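Long-range contact in type I polyketide synthase PikAII (Streptomyces venezuelae, PDB 3QP9), which takes part in polyketide assembly through a C2-type ketoreductase domain, a type that does not reduce the beta-keto group but probably epimerises the alpha-substituent: residues Leu324-Leu334 / Thr375-Leu384. Sequence-based numbering, arbitrary orientation.
Sequences LTDAEAAARLL and TAALHLDRLL
His-379 lies flat against Ala-327 where two helices of the Rossmann-fold ketoreductase domain pack side by side. The short segments 327-334 and 375-384 cross at -52°, with axes 9.6 Å apart, and both helices rest on the parallel strands: Leu-333 touches Leu-280 of strand 278-283, Ala-376 touches His-348 of strand 343-348. With CG anti to its own carbonyl carbon (chi1 -61°), the imidazole is carried across to the first turn of helix 327-334. There the methyl of Ala-327 sits almost exactly over the ring, CB 3.6 Å from the centroid, a CH-pi contact; the opposite face has Thr-375 O near its rim, one turn back on the histidine's own helix. The ring edge meets the loop ahead of the helix: His-379 ND1 gives a weak but nearly straight hydrogen bond to Leu-324 O (3.4 Å, 176°), and CE1 lies 2.9 Å from Thr-325 O. Face and edge contacts together should restrict how the imidazole can turn. Beside it the backbones come close, and Leu-324 CB presses on Ala-376 CB at 3.5 Å, tighter than usual for two carbons. Further along, Leu-383 is a knob in a hole formed by Ala-327, Ala-330, Ala-331 and Leu-334; its CD1 lies against the methyls of Ala-330 (CB at 3.9 Å) and Ala-331. Leu-334 slants over the base of this knob, CD1 against Leu-383 CB, and meets Leu-384 at about a right angle, both leucines also touching Leu-343 beneath. At this end Leu-334 CD2 lies 3.7 Å from Leu-384 CD2.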
loop_
_atom_site.group_PDB
_atom_site.type_symbol
_atom_site.label_atom_id
_atom_site.label_comp_id
_atom_site.label_asym_id
_atom_site.label_seq_id
_atom_site.Cartn_x
_atom_site.Cartn_y
_atom_site.Cartn_z
ATOM N N LEU A 324 2.591 -20.257 1.132
ATOM C CA LEU A 324 2.823 -19.506 -0.110
ATOM C C LEU A 324 3.931 -18.424 0.068
ATOM O O LEU A 324 4.349 -17.859 -0.902
ATOM C CB LEU A 324 1.509 -18.871 -0.578
ATOM C CG LEU A 324 0.462 -19.820 -1.222
ATOM C CD1 LEU A 324 -0.726 -18.967 -1.668
ATOM C CD2 LEU A 324 0.976 -20.654 -2.360
ATOM N N THR A 325 4.402 -18.144 1.299
ATOM C CA THR A 325 5.534 -17.218 1.492
ATOM C C THR A 325 6.851 -17.969 1.147
ATOM O O THR A 325 7.915 -17.358 1.039
ATOM C CB THR A 325 5.597 -16.619 2.943
ATOM O OG1 THR A 325 5.878 -17.679 3.863
ATOM C CG2 THR A 325 4.261 -15.999 3.293
ATOM N N ASP A 326 6.744 -19.275 0.879
ATOM C CA ASP A 326 7.892 -20.062 0.435
ATOM C C ASP A 326 7.782 -20.231 -1.085
ATOM O O ASP A 326 6.912 -20.983 -1.590
ATOM C CB ASP A 326 7.950 -21.413 1.159
ATOM C CG ASP A 326 8.908 -22.407 0.500
ATOM O OD1 ASP A 326 9.769 -21.993 -0.290
ATOM O OD2 ASP A 326 8.871 -23.608 0.806
ATOM N N ALA A 327 8.639 -19.556 -1.829
ATOM C CA ALA A 327 8.547 -19.597 -3.302
ATOM C C ALA A 327 8.511 -21.019 -3.953
ATOM O O ALA A 327 7.802 -21.233 -4.920
ATOM C CB ALA A 327 9.667 -18.721 -3.935
ATOM N N GLU A 328 9.327 -21.951 -3.461
ATOM C CA GLU A 328 9.330 -23.364 -3.808
ATOM C C GLU A 328 7.902 -23.980 -3.687
ATOM O O GLU A 328 7.449 -24.688 -4.594
ATOM C CB GLU A 328 10.302 -24.090 -2.869
ATOM C CG GLU A 328 10.862 -25.383 -3.435
ATOM C CD GLU A 328 11.694 -26.193 -2.410
ATOM O OE1 GLU A 328 11.684 -27.417 -2.550
ATOM O OE2 GLU A 328 12.312 -25.640 -1.455
ATOM N N ALA A 329 7.176 -23.665 -2.615
ATOM C CA ALA A 329 5.860 -24.267 -2.440
ATOM C C ALA A 329 4.880 -23.609 -3.415
ATOM O O ALA A 329 4.065 -24.303 -4.034
ATOM C CB ALA A 329 5.353 -24.150 -1.038
ATOM N N ALA A 330 4.995 -22.283 -3.584
ATOM C CA ALA A 330 4.133 -21.561 -4.556
ATOM C C ALA A 330 4.380 -22.101 -5.963
ATOM O O ALA A 330 3.465 -22.323 -6.717
ATOM C CB ALA A 330 4.386 -20.016 -4.471
ATOM N N ALA A 331 5.648 -22.372 -6.280
ATOM C CA ALA A 331 6.013 -22.953 -7.573
ATOM C C ALA A 331 5.387 -24.354 -7.778
ATOM O O ALA A 331 4.891 -24.648 -8.863
ATOM C CB ALA A 331 7.572 -22.978 -7.754
ATOM N N ARG A 332 5.379 -25.150 -6.706
ATOM C CA ARG A 332 4.762 -26.498 -6.654
ATOM C C ARG A 332 3.281 -26.401 -6.927
ATOM O O ARG A 332 2.736 -27.197 -7.707
ATOM C CB ARG A 332 4.855 -27.066 -5.242
ATOM C CG ARG A 332 5.438 -28.427 -5.051
ATOM C CD ARG A 332 6.945 -28.316 -4.967
ATOM N NE ARG A 332 7.581 -29.008 -3.833
ATOM C CZ ARG A 332 7.914 -28.450 -2.648
ATOM N NH1 ARG A 332 8.536 -29.169 -1.722
ATOM N NH2 ARG A 332 7.627 -27.186 -2.335
ATOM N N LEU A 333 2.639 -25.460 -6.233
ATOM C CA LEU A 333 1.206 -25.255 -6.352
ATOM C C LEU A 333 0.897 -25.052 -7.803
ATOM O O LEU A 333 0.036 -25.787 -8.353
ATOM C CB LEU A 333 0.737 -24.078 -5.547
ATOM C CG LEU A 333 -0.665 -23.492 -5.777
ATOM C CD1 LEU A 333 -1.662 -24.466 -5.302
ATOM C CD2 LEU A 333 -0.719 -22.330 -4.820
ATOM N N LEU A 334 1.586 -24.088 -8.426
ATOM C CA LEU A 334 1.268 -23.734 -9.835
ATOM C C LEU A 334 1.527 -24.842 -10.804
ATOM O O LEU A 334 0.783 -24.995 -11.788
ATOM C CB LEU A 334 2.005 -22.473 -10.282
ATOM C CG LEU A 334 1.632 -21.222 -9.475
ATOM C CD1 LEU A 334 2.737 -20.176 -9.587
ATOM C CD2 LEU A 334 0.261 -20.717 -9.968
ATOM N N THR A 375 4.416 -11.140 0.701
ATOM C CA THR A 375 5.461 -12.058 0.132
ATOM C C THR A 375 4.905 -13.126 -0.834
ATOM O O THR A 375 5.534 -13.446 -1.923
ATOM C CB THR A 375 6.289 -12.731 1.246
ATOM O OG1 THR A 375 7.052 -11.687 1.897
ATOM C CG2 THR A 375 7.268 -13.784 0.662
ATOM N N ALA A 376 3.788 -13.721 -0.444
ATOM C CA ALA A 376 3.167 -14.675 -1.384
ATOM C C ALA A 376 2.766 -14.033 -2.729
ATOM O O ALA A 376 2.879 -14.627 -3.812
ATOM C CB ALA A 376 2.017 -15.414 -0.693
ATOM N N ALA A 377 2.278 -12.785 -2.673
ATOM C CA ALA A 377 1.856 -12.079 -3.848
ATOM C C ALA A 377 3.069 -11.766 -4.661
ATOM O O ALA A 377 3.015 -11.878 -5.878
ATOM C CB ALA A 377 1.057 -10.771 -3.466
ATOM N N LEU A 378 4.175 -11.464 -3.973
ATOM C CA LEU A 378 5.463 -11.255 -4.664
ATOM C C LEU A 378 5.845 -12.467 -5.474
ATOM O O LEU A 378 6.136 -12.322 -6.672
ATOM C CB LEU A 378 6.586 -10.806 -3.714
ATOM C CG LEU A 378 8.000 -10.792 -4.343
ATOM C CD1 LEU A 378 8.123 -9.540 -5.162
ATOM C CD2 LEU A 378 9.034 -10.757 -3.241
ATOM N N HIS A 379 5.756 -13.655 -4.866
ATOM C CA HIS A 379 6.127 -14.870 -5.556
ATOM C C HIS A 379 5.165 -15.239 -6.647
ATOM O O HIS A 379 5.590 -15.668 -7.721
ATOM C CB HIS A 379 6.216 -16.054 -4.578
ATOM C CG HIS A 379 7.239 -15.869 -3.523
ATOM N ND1 HIS A 379 7.077 -16.331 -2.228
ATOM C CD2 HIS A 379 8.435 -15.241 -3.567
ATOM C CE1 HIS A 379 8.165 -16.031 -1.538
ATOM N NE2 HIS A 379 8.983 -15.335 -2.319
ATOM N N LEU A 380 3.860 -15.074 -6.381
ATOM C CA LEU A 380 2.898 -15.423 -7.414
ATOM C C LEU A 380 3.112 -14.568 -8.702
ATOM O O LEU A 380 2.996 -15.044 -9.853
ATOM C CB LEU A 380 1.494 -15.266 -6.900
ATOM C CG LEU A 380 1.061 -16.316 -5.885
ATOM C CD1 LEU A 380 -0.166 -15.743 -5.159
ATOM C CD2 LEU A 380 0.706 -17.684 -6.564
ATOM N N ASP A 381 3.325 -13.284 -8.480
ATOM C CA ASP A 381 3.557 -12.345 -9.581
ATOM C C ASP A 381 4.835 -12.756 -10.326
ATOM O O ASP A 381 4.838 -12.891 -11.594
ATOM C CB ASP A 381 3.613 -10.873 -9.043
ATOM C CG ASP A 381 3.993 -9.889 -10.142
ATOM O OD1 ASP A 381 5.150 -9.412 -10.174
ATOM O OD2 ASP A 381 3.177 -9.720 -11.059
ATOM N N ARG A 382 5.923 -12.985 -9.590
ATOM C CA ARG A 382 7.160 -13.483 -10.251
ATOM C C ARG A 382 7.033 -14.826 -11.007
ATOM O O ARG A 382 7.339 -14.896 -12.216
ATOM C CB ARG A 382 8.367 -13.530 -9.312
ATOM C CG ARG A 382 9.623 -13.989 -10.062
ATOM C CD ARG A 382 10.869 -13.740 -9.214
ATOM N NE ARG A 382 10.965 -14.578 -8.000
ATOM C CZ ARG A 382 11.352 -15.861 -7.988
ATOM N NH1 ARG A 382 11.453 -16.529 -6.837
ATOM N NH2 ARG A 382 11.655 -16.486 -9.120
ATOM N N LEU A 383 6.580 -15.881 -10.343
ATOM C CA LEU A 383 6.448 -17.192 -11.053
ATOM C C LEU A 383 5.479 -17.196 -12.234
ATOM O O LEU A 383 5.709 -17.911 -13.244
ATOM C CB LEU A 383 6.078 -18.302 -10.054
ATOM C CG LEU A 383 7.032 -18.326 -8.853
ATOM C CD1 LEU A 383 6.367 -19.078 -7.696
ATOM C CD2 LEU A 383 8.394 -18.948 -9.258
ATOM N N LEU A 384 4.392 -16.423 -12.122
ATOM C CA LEU A 384 3.427 -16.276 -13.224
ATOM C C LEU A 384 3.996 -15.463 -14.368
ATOM O O LEU A 384 3.625 -15.680 -15.531
ATOM C CB LEU A 384 2.118 -15.631 -12.776
ATOM C CG LEU A 384 1.208 -16.423 -11.809
ATOM C CD1 LEU A 384 -0.113 -15.730 -11.531
ATOM C CD2 LEU A 384 0.977 -17.883 -12.279
#